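Lysozyme (Asticcacaulis excentricus, PDB 6H9D) is the muramidase domain of SpmX, a protein related to phage lysozymes, which hydrolyse peptidoglycan, and linked to cell morphogenesis and stalk synthesis. Local coordinates at residues W32-G37 with D54-F59. Numbering follows the deposited sequence.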
# COMPACT_ATOMS: atom_id res chain seq x y z
N TRP A 32 -9.37 18.27 -2.61
CA TRP A 32 -10.40 17.52 -1.93
C TRP A 32 -10.01 16.04 -1.84
O TRP A 32 -9.31 15.52 -2.71
CB TRP A 32 -11.74 17.74 -2.62
CG TRP A 32 -12.17 19.17 -2.49
CD1 TRP A 32 -11.75 20.23 -3.24
CD2 TRP A 32 -13.07 19.72 -1.50
NE1 TRP A 32 -12.32 21.39 -2.78
CE2 TRP A 32 -13.15 21.11 -1.73
CE3 TRP A 32 -13.80 19.17 -0.44
CZ2 TRP A 32 -13.93 21.95 -0.94
CZ3 TRP A 32 -14.59 20.00 0.32
CH2 TRP A 32 -14.65 21.37 0.08
N MET A 33 -10.46 15.38 -0.77
CA MET A 33 -10.20 13.98 -0.52
C MET A 33 -11.54 13.28 -0.29
O MET A 33 -12.46 13.85 0.28
CB MET A 33 -9.30 13.81 0.71
CG MET A 33 -8.66 12.43 0.82
SD MET A 33 -7.31 12.25 2.07
CE MET A 33 -5.86 12.81 1.18
N ILE A 34 -11.64 12.02 -0.75
CA ILE A 34 -12.86 11.25 -0.59
C ILE A 34 -12.50 9.76 -0.59
O ILE A 34 -11.41 9.37 -1.00
CB ILE A 34 -13.87 11.61 -1.69
CG1 ILE A 34 -15.30 11.28 -1.28
CG2 ILE A 34 -13.50 10.96 -3.03
CD1 ILE A 34 -16.37 11.86 -2.19
N GLY A 35 -13.45 8.94 -0.13
CA GLY A 35 -13.30 7.50 -0.22
C GLY A 35 -12.19 7.05 0.71
O GLY A 35 -12.18 7.44 1.88
N TYR A 36 -11.24 6.27 0.18
CA TYR A 36 -10.10 5.79 0.94
C TYR A 36 -8.85 6.60 0.59
O TYR A 36 -7.93 6.08 -0.00
CB TYR A 36 -9.88 4.30 0.66
CG TYR A 36 -11.07 3.44 1.00
CD1 TYR A 36 -11.47 3.23 2.31
CD2 TYR A 36 -11.82 2.85 -0.01
CE1 TYR A 36 -12.58 2.46 2.61
CE2 TYR A 36 -12.92 2.08 0.27
CZ TYR A 36 -13.32 1.90 1.59
OH TYR A 36 -14.39 1.11 1.83
N GLY A 37 -8.90 7.89 0.88
CA GLY A 37 -7.78 8.82 0.63
C GLY A 37 -7.62 9.20 -0.82
O GLY A 37 -6.53 9.56 -1.19
N ASP A 54 -14.39 1.86 -3.49
CA ASP A 54 -13.63 0.68 -3.96
C ASP A 54 -13.06 0.96 -5.35
O ASP A 54 -11.89 0.71 -5.60
CB ASP A 54 -14.49 -0.59 -3.98
CG ASP A 54 -13.70 -1.83 -4.37
OD1 ASP A 54 -13.59 -2.10 -5.56
OD2 ASP A 54 -13.19 -2.51 -3.46
N ALA A 55 -13.90 1.50 -6.24
CA ALA A 55 -13.49 1.81 -7.59
C ALA A 55 -12.33 2.81 -7.57
O ALA A 55 -11.35 2.60 -8.23
CB ALA A 55 -14.65 2.30 -8.40
N LEU A 56 -12.47 3.88 -6.78
CA LEU A 56 -11.46 4.92 -6.72
C LEU A 56 -10.15 4.39 -6.13
O LEU A 56 -9.07 4.79 -6.57
CB LEU A 56 -12.00 6.10 -5.90
CG LEU A 56 -13.22 6.80 -6.50
CD1 LEU A 56 -13.82 7.77 -5.51
CD2 LEU A 56 -12.86 7.52 -7.80
N LEU A 57 -10.23 3.53 -5.13
CA LEU A 57 -9.04 2.94 -4.53
C LEU A 57 -8.32 2.12 -5.62
O LEU A 57 -7.10 2.21 -5.74
CB LEU A 57 -9.41 2.10 -3.29
CG LEU A 57 -8.29 1.24 -2.70
CD1 LEU A 57 -7.10 2.09 -2.27
CD2 LEU A 57 -8.80 0.42 -1.53
N ARG A 58 -9.07 1.38 -6.45
CA ARG A 58 -8.44 0.57 -7.50
C ARG A 58 -7.75 1.49 -8.51
O ARG A 58 -6.72 1.13 -9.05
CB ARG A 58 -9.45 -0.38 -8.15
CG ARG A 58 -9.91 -1.50 -7.22
CD ARG A 58 -11.18 -2.20 -7.68
NE ARG A 58 -11.51 -3.35 -6.84
CZ ARG A 58 -11.05 -4.58 -7.06
NH1 ARG A 58 -10.22 -4.78 -8.06
NH2 ARG A 58 -11.42 -5.58 -6.29
N PHE A 59 -8.30 2.69 -8.75
CA PHE A 59 -7.59 3.68 -9.60
C PHE A 59 -6.26 4.07 -8.97
O PHE A 59 -5.24 4.09 -9.60
CB PHE A 59 -8.40 4.95 -9.83
CG PHE A 59 -9.66 4.79 -10.64
CD1 PHE A 59 -9.83 3.73 -11.52
CD2 PHE A 59 -10.67 5.75 -10.55
CE1 PHE A 59 -11.00 3.60 -12.26
CE2 PHE A 59 -11.83 5.62 -11.30
CZ PHE A 59 -11.98 4.57 -12.17
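In this phage-lysozyme fold, the small beta-hairpin lobe meets the first turns of the long helix 50-71 through the end of strand 32-35 and the turn that follows it. Y36 sets its ring against the helix and I34 reaches it from the strand; the nearest CA atoms across the contact are those of Y36 and L57, 6.3 Å apart. The Y36 side chain heads for the helix with CG anti to its own carbonyl carbon (chi1 -58°) and crosses L57 at about a right angle. Its CD2 lies 4.1 Å from L57 CB, which approaches the ring obliquely, and 4.2 Å from L57 CD2. Farther out on the same flank, Y36 CE2 comes within 4.0 Å of D54 N, which sits at the ring edge close to its plane. No hydrogen bond joins the two segments, so apolar packing carries the contact.

Other parts of the chain frame it: Y36 also touches K15 of helix 8-16 and E18 in the loop beyond, while I34 leans on A24 of the partner strand 24-26. D54 points its CB away from the hairpin, and its carboxylate is held by two cations. OD2 pairs with K15, and OD1 takes the NE of R58 one turn on, at 2.7 Å, on its syn side but 23° out of the carboxylate plane. Nearer the strand, L56 extends toward the hairpin, its chi2 of 170° leaving CD1 at the end of an outstretched chain, where it meets I34 CG2 at 4.1 Å.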